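Diaminopimelate decarboxylase (Methanocaldococcus jannaschii, PDB 1TWI) decarboxylates meso-diaminopimelate to L-lysine, the last step of lysine biosynthesis by the diaminopimelate pathway, as a pyridoxal-phosphate-dependent homodimer. Local coordinates at residues L141-A146 and E200-V205; K106-N111 and A126-F131; M122-N127 and L149-N154; N132-S137 and N178-D183; A192-L197 and K236-E241. All coordinates share one frame; numbering follows the deposited sequence.

Contact 1 (L141-A146 and E200-V205); sequences LINETA and EYVNVV
Ile142, Asn143 and Ala146, along one flank of helix 136-149, meet Tyr201 and Val202 where the chain enters strand 202-208. The apolar contacts come first. Val202 CG1 lies against the helix itself, 3.7 Å from Asn143 CA and as near to its CB, and it also meets Ile142 CG2 at 4.0 Å; the Ile142 and Val202 side chains cross at about a right angle. Val202 CG1 is placed there by a first torsion of -59°, which sets it anti to the carbonyl carbon. One turn on, Ala146 CB packs 3.6 Å from Tyr201 CB, and the same methyl sits 3.3 Å from Tyr201 O.

Among polar groups, the Asn143 amide reaches across to the loop, with its CG anti to the backbone N (179°). It lies at the edge of the Tyr201 ring, the two planes 49° apart. The outer end of the amide, modelled as ND2, lies 2.9 Å from Tyr201 N; its O and N are probably interchanged.

Strand 153-160 lies beside both segments: Tyr201 and Asn203 bond to the Ala153 backbone, and Ile142 and Val202 both touch Val155. This is the layering of an alpha/beta barrel, an outer helix lying over the parallel strands beneath it.

Contact 2 (K106-N111 and A126-F131); sequences KKIVFN and ANIRAF
Asn127 and Ile128 offer their carbonyls to Lys106, whose chain bends at chi2 and chi3 to come back to them. Lys106 NZ bonds Asn127 O at 2.8 Å, from above the carbonyl plane, and Ile128 O only weakly. Ile128 next inserts its two branches: CG2 meets Ile108 CG2 at 3.7 Å, while CD1 lies 3.5 Å from Phe110 CB, at the edge of that ring and over the centre of the Phe131 ring. Arg129, extended from CG to NE, runs alongside Lys106 O and ends on it, with NH2 3.0 Å from that oxygen, nearly straight at 167° and in the guanidinium plane; NE turns to a salt bridge with Asp244. Ala130 O then accepts Phe110 N at 2.9 Å, the backbone bond of a parallel pairing. Finally Phe131 lies side by side with Phe110, their planes 25° apart but slid so that the rings barely overlap.

The pairing closes the beta-alpha-beta unit 108-110, 117-125, 130-133 of the alpha/beta barrel, one strand of which leads to Asn111 at the pyridoxal phosphate.

Contact 3 (M122-N127 and L149-N154); sequences MGIEAN and LGETAN
Ile124 on helix 117-125 and Leu149 at the end of helix 136-149 come together on the outside of the alpha/beta barrel, where successive helices flank the parallel strands. Ile124 has the largest share of the contact. With chi1 at -67°, its CG1 stands beside the backbone N and CG2 is left anti to that N, between two residues: Leu149 CD1, 3.7 Å from Ile124 CG2, and Glu151 CB, 3.8 Å from the same methyl. The Ile124 and Glu151 chains slide past each other in opposite directions. The other branch of Ile124 turns down to the start of strand 153-160, with CG1 4.1 Å from Ala153 CB. Ile124 also packs on Ala146 of helix 136-149.

Both helices end nearby in Schellman motifs, with Asn127 and Gly150 at the positive-phi positions, and the chain turns there into the next strand. At the surface both methyls of Leu149 border the carboxylate of Glu125, a marginal approach in which Leu149 CD1 lies 4.0 Å from Glu125 OE2.

Contact 4 (N132-S137 and N178-D183); sequences NVDSIS and NKFGLD
The backbones come nearest where Asp134 faces Gly181, their CA atoms 4.6 Å apart, the first just past strand 130-133 and the second just before strand 182-183. Asp134 spans the gap with its carboxylate. Its CG stands anti to the backbone N (177°), which carries OD2 to Gly181 N; the bond is 2.7 Å long and nearly straight at 167°, though the N-H comes from well above the carboxylate plane. OD2 also lies 3.3 Å from Phe180 CA. The other oxygen, OD1, is in a salt bridge with Lys310 of the second subunit, which also bonds Gly181 O. One lysine of the partner thus holds both sides of this contact, and its charge and the Gly181 N-H would both favour an ionised Asp134.

Leu182 supplies the apolar half by laying its two methyls along the opposing backbone. CD1 is 3.7 Å from Val133 O, and CD2 is 3.6 Å from Ser135 CA, close to where Ser135 caps helix 136-149 through its bond to Glu138 N. Lys179 CG lies over one face of the Phe180 ring, and the Phe180 side chain is about 6 Å from the bound pyridoxal phosphate.

Strand 153-160 lies between the segments and bonds to Val133 and Leu182 on either side, while helix 188-198 covers Ile136 and Leu182.

Contact 5 (A192-L197 and K236-E241); sequences AIKMAL and KEEGIE
Lys194 NZ donates to Glu238 OE1 at 2.8 Å, a salt bridge between helix 188-198 and the turn that ends helix 219-237. Lys194 is extended beyond CG, and this reach carries the ammonium across the gap, where it meets OE1 on the anti side, 31° out of the carboxylate plane. Glu238 bends at chi2 (-58°), and the two chains cross at about a right angle. Both residues are exposed, so solvent probably screens the pair.

Beneath this bridge Ile240 fills the interface. Its CD1 sits 3.5 Å from Leu197 CD1 and 4.0 Å from Lys194 CG, so the aliphatic root of the lysine and the leucine share one methyl. The CG2 branch of Ile240 reaches Ile193 CG2 at 4.1 Å, and deeper still Ile193 packs on Phe231 and Leu235 of helix 219-237.

What brings Glu238 and Ile240 to face helix 188-198 is the turn between them. Gly239, at positive phi, is the C-prime residue of a Schellman motif, with its N bonded to Lys236 O at 2.9 Å and Ile240 N bonded back to Leu235 O. Two consecutive outer helices of the alpha/beta barrel are joined here, one by its flank and the other by its C-terminal cap.

In the fold
Contact 2 closes the shortest loop, the beta-alpha-beta unit from 106-111 to 126-131. Contact 3 opens at 122-127, sharing Ala126 and Asn127 with the closing segment of contact 2, and runs to 149-154. Before it closes, contacts 4 and 1 open at 132-137 and 141-146, so both cross it; they also cross each other, closing at 178-183 and 200-205. Contact 5 opens at 192-197, inside the span of contact 1, and ends at 236-241, crossing contact 1 but following contact 4 in series. The overlaps tie consecutive strands and outer helices into one arc of the barrel: Phe131 of contact 2 probably bonds Asn154 of contact 3, and Ile136 of contact 4 packs on Ala192 of contact 5.

Contact 1 (L141-A146 and E200-V205)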
# COMPACT_ATOMS: atom_id res chain seq x y z
N LEU A 141 1.66 -10.87 -29.23
CA LEU A 141 1.69 -12.00 -28.32
C LEU A 141 0.37 -12.74 -28.29
O LEU A 141 0.31 -14.00 -28.25
CB LEU A 141 2.11 -11.53 -26.90
CG LEU A 141 1.97 -12.61 -25.80
CD1 LEU A 141 2.95 -13.76 -26.06
CD2 LEU A 141 2.31 -11.95 -24.44
N ILE A 142 -0.74 -12.01 -28.33
CA ILE A 142 -2.04 -12.69 -28.30
C ILE A 142 -2.24 -13.53 -29.59
O ILE A 142 -2.73 -14.67 -29.53
CB ILE A 142 -3.22 -11.66 -28.21
CG1 ILE A 142 -3.26 -11.04 -26.78
CG2 ILE A 142 -4.53 -12.33 -28.55
CD1 ILE A 142 -4.18 -9.75 -26.70
N ASN A 143 -1.90 -12.96 -30.74
CA ASN A 143 -2.11 -13.68 -32.01
C ASN A 143 -1.18 -14.94 -32.01
O ASN A 143 -1.59 -16.02 -32.42
CB ASN A 143 -1.77 -12.75 -33.19
CG ASN A 143 -1.93 -13.41 -34.52
OD1 ASN A 143 -0.95 -13.57 -35.24
ND2 ASN A 143 -3.16 -13.79 -34.88
N GLU A 144 0.06 -14.79 -31.54
CA GLU A 144 0.99 -15.94 -31.50
C GLU A 144 0.47 -17.01 -30.52
O GLU A 144 0.54 -18.21 -30.79
CB GLU A 144 2.39 -15.48 -31.07
CG GLU A 144 3.23 -14.80 -32.17
CD GLU A 144 4.44 -14.04 -31.57
OE1 GLU A 144 5.21 -13.39 -32.34
OE2 GLU A 144 4.61 -14.09 -30.32
N THR A 145 -0.06 -16.59 -29.37
CA THR A 145 -0.57 -17.55 -28.38
C THR A 145 -1.83 -18.26 -28.87
O THR A 145 -2.01 -19.50 -28.71
CB THR A 145 -0.81 -16.82 -27.05
OG1 THR A 145 0.42 -16.21 -26.66
CG2 THR A 145 -1.29 -17.79 -25.98
N ALA A 146 -2.73 -17.48 -29.48
CA ALA A 146 -3.95 -18.05 -30.05
C ALA A 146 -3.52 -19.09 -31.11
O ALA A 146 -4.12 -20.17 -31.23
CB ALA A 146 -4.80 -16.89 -30.72
N GLU A 200 -4.19 -13.92 -38.54
CA GLU A 200 -5.16 -14.99 -38.71
C GLU A 200 -5.77 -15.52 -37.46
O GLU A 200 -6.77 -16.24 -37.54
CB GLU A 200 -4.50 -16.16 -39.45
CG GLU A 200 -3.73 -15.67 -40.66
CD GLU A 200 -3.18 -16.83 -41.55
OE1 GLU A 200 -2.48 -17.74 -41.01
OE2 GLU A 200 -3.47 -16.82 -42.77
N TYR A 201 -5.22 -15.20 -36.29
CA TYR A 201 -5.76 -15.78 -35.07
C TYR A 201 -6.43 -14.82 -34.10
O TYR A 201 -6.57 -15.16 -32.94
CB TYR A 201 -4.67 -16.61 -34.33
CG TYR A 201 -4.00 -17.63 -35.26
CD1 TYR A 201 -2.99 -17.24 -36.12
CD2 TYR A 201 -4.47 -18.94 -35.35
CE1 TYR A 201 -2.47 -18.13 -37.07
CE2 TYR A 201 -3.96 -19.83 -36.28
CZ TYR A 201 -2.96 -19.42 -37.14
OH TYR A 201 -2.42 -20.27 -38.09
N VAL A 202 -6.84 -13.65 -34.56
CA VAL A 202 -7.53 -12.72 -33.64
C VAL A 202 -8.74 -12.24 -34.44
O VAL A 202 -8.73 -12.28 -35.67
CB VAL A 202 -6.65 -11.48 -33.17
CG1 VAL A 202 -5.36 -11.99 -32.44
CG2 VAL A 202 -6.26 -10.57 -34.39
N ASN A 203 -9.75 -11.80 -33.70
CA ASN A 203 -11.01 -11.32 -34.20
C ASN A 203 -11.25 -9.96 -33.54
O ASN A 203 -11.43 -9.90 -32.31
CB ASN A 203 -12.09 -12.33 -33.79
CG ASN A 203 -13.49 -11.85 -34.09
OD1 ASN A 203 -14.33 -11.80 -33.17
ND2 ASN A 203 -13.75 -11.52 -35.32
N VAL A 204 -11.25 -8.90 -34.36
CA VAL A 204 -11.44 -7.50 -33.93
C VAL A 204 -12.88 -7.29 -33.52
O VAL A 204 -13.76 -7.39 -34.39
CB VAL A 204 -11.09 -6.51 -35.10
CG1 VAL A 204 -11.35 -5.05 -34.64
CG2 VAL A 204 -9.59 -6.65 -35.46
N VAL A 205 -13.14 -6.98 -32.25
CA VAL A 205 -14.52 -6.78 -31.78
C VAL A 205 -14.84 -5.40 -31.11
O VAL A 205 -15.99 -5.14 -30.79
CB VAL A 205 -14.97 -7.84 -30.70
CG1 VAL A 205 -15.02 -9.26 -31.29
CG2 VAL A 205 -14.06 -7.76 -29.48

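Contact 2 (K106-N111 and A126-F131)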
# COMPACT_ATOMS: atom_id res chain seq x y z
N LYS A 106 -18.83 -14.19 -21.81
CA LYS A 106 -19.10 -13.11 -22.75
C LYS A 106 -19.31 -11.79 -22.05
O LYS A 106 -19.60 -10.83 -22.74
CB LYS A 106 -20.32 -13.41 -23.62
CG LYS A 106 -20.03 -14.26 -24.85
CD LYS A 106 -18.67 -13.92 -25.56
CE LYS A 106 -17.60 -14.90 -25.09
NZ LYS A 106 -16.33 -14.65 -25.77
N LYS A 107 -19.24 -11.75 -20.72
CA LYS A 107 -19.35 -10.46 -20.01
C LYS A 107 -18.02 -10.17 -19.31
O LYS A 107 -17.97 -9.41 -18.36
CB LYS A 107 -20.47 -10.49 -18.95
CG LYS A 107 -21.87 -10.61 -19.56
CD LYS A 107 -22.96 -10.63 -18.44
CE LYS A 107 -24.41 -10.50 -19.02
NZ LYS A 107 -25.43 -10.51 -17.92
N ILE A 108 -16.95 -10.80 -19.77
CA ILE A 108 -15.64 -10.55 -19.16
C ILE A 108 -14.70 -9.86 -20.16
O ILE A 108 -14.52 -10.39 -21.27
CB ILE A 108 -14.99 -11.88 -18.67
CG1 ILE A 108 -15.84 -12.48 -17.52
CG2 ILE A 108 -13.58 -11.61 -18.08
CD1 ILE A 108 -15.34 -13.88 -17.02
N VAL A 109 -14.12 -8.71 -19.77
CA VAL A 109 -13.12 -8.05 -20.63
C VAL A 109 -11.85 -8.00 -19.79
O VAL A 109 -11.88 -7.85 -18.56
CB VAL A 109 -13.53 -6.59 -21.10
CG1 VAL A 109 -14.74 -6.72 -22.14
CG2 VAL A 109 -13.94 -5.71 -19.91
N PHE A 110 -10.73 -8.14 -20.47
CA PHE A 110 -9.41 -8.20 -19.80
C PHE A 110 -8.55 -6.97 -20.17
O PHE A 110 -8.19 -6.79 -21.33
CB PHE A 110 -8.71 -9.52 -20.26
CG PHE A 110 -7.56 -9.97 -19.38
CD1 PHE A 110 -6.85 -9.07 -18.60
CD2 PHE A 110 -7.17 -11.32 -19.40
CE1 PHE A 110 -5.72 -9.47 -17.84
CE2 PHE A 110 -6.07 -11.75 -18.65
CZ PHE A 110 -5.32 -10.81 -17.86
N ASN A 111 -8.29 -6.10 -19.21
CA ASN A 111 -7.45 -4.89 -19.40
C ASN A 111 -6.08 -5.15 -18.82
O ASN A 111 -5.91 -6.05 -17.99
CB ASN A 111 -8.04 -3.70 -18.59
CG ASN A 111 -9.19 -3.07 -19.29
OD1 ASN A 111 -9.02 -2.60 -20.40
ND2 ASN A 111 -10.39 -3.06 -18.66
N ALA A 126 -10.69 -19.55 -21.31
CA ALA A 126 -11.96 -19.16 -20.70
C ALA A 126 -12.89 -18.47 -21.71
O ALA A 126 -14.01 -18.14 -21.35
CB ALA A 126 -11.74 -18.21 -19.54
N ASN A 127 -12.40 -18.23 -22.92
CA ASN A 127 -13.18 -17.60 -24.02
C ASN A 127 -13.85 -16.28 -23.58
O ASN A 127 -15.08 -16.07 -23.77
CB ASN A 127 -14.22 -18.63 -24.54
CG ASN A 127 -14.94 -18.17 -25.83
OD1 ASN A 127 -14.36 -17.55 -26.76
ND2 ASN A 127 -16.22 -18.49 -25.89
N ILE A 128 -13.04 -15.40 -23.00
CA ILE A 128 -13.54 -14.12 -22.53
C ILE A 128 -14.04 -13.32 -23.74
O ILE A 128 -13.62 -13.55 -24.89
CB ILE A 128 -12.44 -13.34 -21.79
CG1 ILE A 128 -11.18 -13.18 -22.67
CG2 ILE A 128 -12.08 -14.06 -20.48
CD1 ILE A 128 -10.09 -12.27 -21.96
N ARG A 129 -14.94 -12.40 -23.48
CA ARG A 129 -15.47 -11.53 -24.54
C ARG A 129 -14.33 -10.81 -25.33
O ARG A 129 -14.37 -10.69 -26.56
CB ARG A 129 -16.37 -10.47 -23.91
CG ARG A 129 -17.23 -9.74 -24.99
CD ARG A 129 -17.96 -8.47 -24.37
NE ARG A 129 -18.79 -7.87 -25.42
CZ ARG A 129 -20.00 -8.30 -25.77
NH1 ARG A 129 -20.65 -7.69 -26.77
NH2 ARG A 129 -20.60 -9.29 -25.11
N ALA A 130 -13.34 -10.30 -24.61
CA ALA A 130 -12.22 -9.64 -25.26
C ALA A 130 -11.04 -9.31 -24.38
O ALA A 130 -11.20 -9.07 -23.18
CB ALA A 130 -12.65 -8.32 -25.91
N PHE A 131 -9.87 -9.29 -25.00
CA PHE A 131 -8.70 -8.73 -24.35
C PHE A 131 -8.76 -7.25 -24.87
O PHE A 131 -8.90 -7.02 -26.10
CB PHE A 131 -7.43 -9.33 -24.94
CG PHE A 131 -7.17 -10.74 -24.51
CD1 PHE A 131 -6.50 -11.01 -23.32
CD2 PHE A 131 -7.64 -11.81 -25.29
CE1 PHE A 131 -6.29 -12.33 -22.91
CE2 PHE A 131 -7.44 -13.16 -24.89
CZ PHE A 131 -6.76 -13.42 -23.71

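Contact 3 (M122-N127 and L149-N154)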
# COMPACT_ATOMS: atom_id res chain seq x y z
N MET A 122 -4.87 -18.20 -20.37
CA MET A 122 -6.03 -18.32 -19.50
C MET A 122 -7.26 -17.66 -20.08
O MET A 122 -8.36 -18.25 -20.02
CB MET A 122 -5.73 -17.73 -18.11
CG MET A 122 -6.86 -17.87 -17.09
SD MET A 122 -6.39 -17.20 -15.38
CE MET A 122 -4.76 -17.48 -15.51
N GLY A 123 -7.11 -16.44 -20.61
CA GLY A 123 -8.26 -15.77 -21.19
C GLY A 123 -8.79 -16.50 -22.43
O GLY A 123 -10.00 -16.52 -22.69
N ILE A 124 -7.88 -17.08 -23.22
CA ILE A 124 -8.32 -17.77 -24.43
C ILE A 124 -9.07 -19.03 -24.04
O ILE A 124 -10.15 -19.30 -24.56
CB ILE A 124 -7.14 -18.07 -25.37
CG1 ILE A 124 -6.57 -16.73 -25.91
CG2 ILE A 124 -7.61 -19.02 -26.46
CD1 ILE A 124 -5.26 -16.85 -26.77
N GLU A 125 -8.53 -19.77 -23.08
CA GLU A 125 -9.19 -21.00 -22.61
C GLU A 125 -10.58 -20.69 -21.98
O GLU A 125 -11.54 -21.47 -22.10
CB GLU A 125 -8.32 -21.70 -21.56
CG GLU A 125 -7.06 -22.42 -22.09
CD GLU A 125 -7.36 -23.61 -23.01
OE1 GLU A 125 -8.39 -24.28 -22.82
OE2 GLU A 125 -6.56 -23.89 -23.91
N ALA A 126 -10.69 -19.55 -21.31
CA ALA A 126 -11.96 -19.16 -20.70
C ALA A 126 -12.89 -18.47 -21.71
O ALA A 126 -14.01 -18.14 -21.35
CB ALA A 126 -11.74 -18.21 -19.54
N ASN A 127 -12.40 -18.23 -22.92
CA ASN A 127 -13.18 -17.60 -24.02
C ASN A 127 -13.85 -16.28 -23.58
O ASN A 127 -15.08 -16.07 -23.77
CB ASN A 127 -14.22 -18.63 -24.54
CG ASN A 127 -14.94 -18.17 -25.83
OD1 ASN A 127 -14.36 -17.55 -26.76
ND2 ASN A 127 -16.22 -18.49 -25.89
N LEU A 149 -2.48 -22.35 -29.43
CA LEU A 149 -3.59 -23.14 -28.91
C LEU A 149 -4.58 -23.58 -30.02
O LEU A 149 -5.55 -24.25 -29.74
CB LEU A 149 -4.35 -22.33 -27.85
CG LEU A 149 -3.56 -21.83 -26.65
CD1 LEU A 149 -4.51 -20.96 -25.69
CD2 LEU A 149 -3.07 -23.01 -25.90
N GLY A 150 -4.38 -23.15 -31.27
CA GLY A 150 -5.32 -23.54 -32.31
C GLY A 150 -6.71 -22.88 -32.12
O GLY A 150 -7.76 -23.46 -32.40
N GLU A 151 -6.70 -21.65 -31.63
CA GLU A 151 -7.93 -20.91 -31.36
C GLU A 151 -7.90 -19.50 -31.98
O GLU A 151 -6.91 -19.12 -32.58
CB GLU A 151 -8.09 -20.79 -29.84
CG GLU A 151 -8.42 -22.09 -29.13
CD GLU A 151 -9.76 -22.68 -29.57
OE1 GLU A 151 -10.70 -21.91 -29.86
OE2 GLU A 151 -9.87 -23.92 -29.64
N THR A 152 -8.99 -18.73 -31.83
CA THR A 152 -9.03 -17.36 -32.33
C THR A 152 -9.38 -16.46 -31.13
O THR A 152 -10.45 -16.63 -30.55
CB THR A 152 -10.11 -17.17 -33.42
OG1 THR A 152 -9.79 -18.01 -34.54
CG2 THR A 152 -10.12 -15.69 -33.94
N ALA A 153 -8.50 -15.52 -30.73
CA ALA A 153 -8.80 -14.63 -29.58
C ALA A 153 -9.61 -13.40 -30.02
O ALA A 153 -9.38 -12.85 -31.09
CB ALA A 153 -7.48 -14.13 -28.94
N ASN A 154 -10.54 -12.97 -29.18
CA ASN A 154 -11.32 -11.78 -29.47
C ASN A 154 -10.50 -10.60 -28.98
O ASN A 154 -10.04 -10.64 -27.84
CB ASN A 154 -12.64 -11.86 -28.69
CG ASN A 154 -13.51 -12.99 -29.21
OD1 ASN A 154 -13.67 -13.12 -30.42
ND2 ASN A 154 -14.06 -13.83 -28.31

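Contact 4 (N132-S137 and N178-D183)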
# COMPACT_ATOMS: atom_id res chain seq x y z
N ASN A 132 -8.67 -6.25 -23.97
CA ASN A 132 -8.60 -4.85 -24.41
C ASN A 132 -7.10 -4.64 -24.59
O ASN A 132 -6.38 -4.39 -23.62
CB ASN A 132 -9.17 -3.92 -23.34
CG ASN A 132 -10.69 -4.08 -23.16
OD1 ASN A 132 -11.39 -4.56 -24.06
ND2 ASN A 132 -11.22 -3.62 -22.00
N VAL A 133 -6.63 -4.72 -25.83
CA VAL A 133 -5.21 -4.65 -26.19
C VAL A 133 -4.62 -3.32 -25.91
O VAL A 133 -5.14 -2.30 -26.34
CB VAL A 133 -4.99 -4.97 -27.67
CG1 VAL A 133 -3.51 -4.79 -28.04
CG2 VAL A 133 -5.46 -6.40 -27.94
N ASP A 134 -3.48 -3.34 -25.22
CA ASP A 134 -2.86 -2.11 -24.77
C ASP A 134 -1.72 -1.61 -25.64
O ASP A 134 -1.38 -0.43 -25.59
CB ASP A 134 -2.36 -2.32 -23.34
CG ASP A 134 -1.63 -1.10 -22.80
OD1 ASP A 134 -0.38 -0.97 -23.02
OD2 ASP A 134 -2.32 -0.25 -22.17
N SER A 135 -1.13 -2.53 -26.41
CA SER A 135 0.04 -2.22 -27.23
C SER A 135 0.13 -3.17 -28.42
O SER A 135 -0.51 -4.26 -28.44
CB SER A 135 1.32 -2.35 -26.38
OG SER A 135 1.49 -3.70 -25.96
N ILE A 136 0.94 -2.79 -29.40
CA ILE A 136 1.10 -3.68 -30.52
C ILE A 136 1.82 -4.96 -30.05
O ILE A 136 1.50 -6.06 -30.51
CB ILE A 136 1.84 -2.96 -31.66
CG1 ILE A 136 0.83 -1.92 -32.26
CG2 ILE A 136 2.29 -3.99 -32.71
CD1 ILE A 136 1.46 -0.81 -33.19
N SER A 137 2.74 -4.81 -29.10
CA SER A 137 3.48 -5.95 -28.56
C SER A 137 2.48 -6.97 -28.02
O SER A 137 2.59 -8.19 -28.27
CB SER A 137 4.37 -5.47 -27.42
OG SER A 137 5.14 -6.56 -26.89
N ASN A 178 0.79 8.66 -19.77
CA ASN A 178 0.75 7.45 -18.95
C ASN A 178 1.13 6.27 -19.79
O ASN A 178 1.26 6.37 -21.04
CB ASN A 178 -0.64 7.31 -18.30
CG ASN A 178 -0.90 8.39 -17.25
OD1 ASN A 178 -2.04 8.80 -17.02
ND2 ASN A 178 0.17 8.84 -16.59
N LYS A 179 1.26 5.12 -19.12
CA LYS A 179 1.75 3.94 -19.82
C LYS A 179 0.69 3.23 -20.65
O LYS A 179 1.04 2.40 -21.47
CB LYS A 179 2.32 2.95 -18.78
CG LYS A 179 1.24 2.43 -17.79
CD LYS A 179 1.88 1.49 -16.70
CE LYS A 179 0.81 0.97 -15.75
NZ LYS A 179 1.36 0.07 -14.66
N PHE A 180 -0.58 3.59 -20.50
CA PHE A 180 -1.62 2.79 -21.19
C PHE A 180 -2.04 3.19 -22.57
O PHE A 180 -1.87 4.35 -22.98
CB PHE A 180 -2.95 2.80 -20.39
CG PHE A 180 -2.77 2.65 -18.91
CD1 PHE A 180 -2.60 1.39 -18.34
CD2 PHE A 180 -2.76 3.78 -18.08
CE1 PHE A 180 -2.45 1.26 -16.96
CE2 PHE A 180 -2.60 3.65 -16.68
CZ PHE A 180 -2.45 2.38 -16.12
N GLY A 181 -2.64 2.21 -23.26
CA GLY A 181 -3.26 2.50 -24.53
C GLY A 181 -2.45 2.78 -25.79
O GLY A 181 -1.22 3.00 -25.76
N LEU A 182 -3.22 2.83 -26.88
CA LEU A 182 -2.74 3.03 -28.25
C LEU A 182 -3.11 4.42 -28.68
O LEU A 182 -4.31 4.75 -28.76
CB LEU A 182 -3.43 2.02 -29.17
CG LEU A 182 -3.15 0.57 -28.76
CD1 LEU A 182 -4.17 -0.38 -29.41
CD2 LEU A 182 -1.75 0.15 -29.23
N ASP A 183 -2.08 5.25 -28.88
CA ASP A 183 -2.32 6.64 -29.24
C ASP A 183 -3.10 6.72 -30.57
O ASP A 183 -2.72 6.08 -31.58
CB ASP A 183 -1.00 7.39 -29.37
CG ASP A 183 -1.21 8.89 -29.49
OD1 ASP A 183 -1.03 9.42 -30.60
OD2 ASP A 183 -1.59 9.52 -28.49

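Contact 5 (A192-L197 and K236-E241)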
# COMPACT_ATOMS: atom_id res chain seq x y z
N ALA A 192 -2.37 -0.57 -35.25
CA ALA A 192 -2.60 -1.80 -34.50
C ALA A 192 -3.84 -2.54 -35.01
O ALA A 192 -3.83 -3.78 -35.20
CB ALA A 192 -2.74 -1.51 -32.97
N ILE A 193 -4.93 -1.82 -35.22
CA ILE A 193 -6.13 -2.49 -35.67
C ILE A 193 -5.96 -3.03 -37.10
O ILE A 193 -6.49 -4.11 -37.42
CB ILE A 193 -7.37 -1.52 -35.58
CG1 ILE A 193 -7.65 -1.24 -34.09
CG2 ILE A 193 -8.59 -2.11 -36.32
CD1 ILE A 193 -8.64 -0.16 -33.89
N LYS A 194 -5.27 -2.29 -37.97
CA LYS A 194 -5.11 -2.82 -39.34
C LYS A 194 -4.20 -4.07 -39.29
O LYS A 194 -4.42 -5.03 -40.04
CB LYS A 194 -4.53 -1.72 -40.25
CG LYS A 194 -5.65 -0.81 -40.78
CD LYS A 194 -5.13 0.26 -41.74
CE LYS A 194 -6.32 0.94 -42.38
NZ LYS A 194 -5.89 1.87 -43.48
N MET A 195 -3.21 -4.06 -38.40
CA MET A 195 -2.35 -5.24 -38.21
C MET A 195 -3.20 -6.42 -37.76
O MET A 195 -3.07 -7.54 -38.27
CB MET A 195 -1.27 -4.98 -37.13
CG MET A 195 -0.17 -4.02 -37.61
SD MET A 195 1.21 -3.93 -36.42
CE MET A 195 1.24 -5.67 -35.77
N ALA A 196 -4.09 -6.19 -36.78
CA ALA A 196 -4.91 -7.29 -36.30
C ALA A 196 -5.80 -7.86 -37.40
O ALA A 196 -6.08 -9.05 -37.41
CB ALA A 196 -5.82 -6.84 -35.11
N LEU A 197 -6.29 -7.01 -38.30
CA LEU A 197 -7.18 -7.54 -39.36
C LEU A 197 -6.42 -8.46 -40.32
O LEU A 197 -7.03 -9.31 -40.96
CB LEU A 197 -7.84 -6.40 -40.12
CG LEU A 197 -8.83 -5.62 -39.24
CD1 LEU A 197 -9.17 -4.29 -39.86
CD2 LEU A 197 -10.04 -6.42 -39.03
N LYS A 236 -14.46 3.32 -39.75
CA LYS A 236 -15.48 3.02 -40.74
C LYS A 236 -15.06 3.53 -42.15
O LYS A 236 -15.33 2.88 -43.15
CB LYS A 236 -16.81 3.65 -40.33
CG LYS A 236 -17.97 3.25 -41.25
CD LYS A 236 -18.31 1.81 -41.03
CE LYS A 236 -19.32 1.32 -42.02
NZ LYS A 236 -20.61 1.52 -41.41
N GLU A 237 -14.41 4.69 -42.22
CA GLU A 237 -13.92 5.20 -43.49
C GLU A 237 -12.88 4.22 -44.08
O GLU A 237 -12.68 4.16 -45.31
CB GLU A 237 -13.28 6.58 -43.33
CG GLU A 237 -14.31 7.68 -43.03
CD GLU A 237 -13.72 8.96 -42.42
OE1 GLU A 237 -14.46 9.96 -42.35
OE2 GLU A 237 -12.52 8.98 -42.00
N GLU A 238 -12.18 3.47 -43.22
CA GLU A 238 -11.25 2.47 -43.74
C GLU A 238 -11.95 1.12 -43.99
O GLU A 238 -11.30 0.11 -44.22
CB GLU A 238 -10.08 2.25 -42.76
CG GLU A 238 -9.29 3.53 -42.47
CD GLU A 238 -8.73 4.13 -43.75
OE1 GLU A 238 -7.94 3.47 -44.42
OE2 GLU A 238 -9.09 5.26 -44.09
N GLY A 239 -13.27 1.08 -43.95
CA GLY A 239 -13.96 -0.20 -44.15
C GLY A 239 -13.96 -1.10 -42.92
O GLY A 239 -14.28 -2.29 -42.99
N ILE A 240 -13.63 -0.53 -41.75
CA ILE A 240 -13.57 -1.32 -40.51
C ILE A 240 -14.78 -1.05 -39.59
O ILE A 240 -15.04 0.11 -39.25
CB ILE A 240 -12.21 -1.02 -39.79
CG1 ILE A 240 -11.05 -1.40 -40.73
CG2 ILE A 240 -12.12 -1.78 -38.40
CD1 ILE A 240 -9.65 -0.81 -40.30
N GLU A 241 -15.51 -2.11 -39.19
CA GLU A 241 -16.67 -2.01 -38.31
C GLU A 241 -16.34 -2.44 -36.89
O GLU A 241 -15.59 -3.40 -36.66
CB GLU A 241 -17.84 -2.87 -38.80
CG GLU A 241 -18.49 -2.35 -40.07
CD GLU A 241 -19.89 -2.97 -40.26
OE1 GLU A 241 -20.00 -4.23 -40.13
OE2 GLU A 241 -20.87 -2.20 -40.51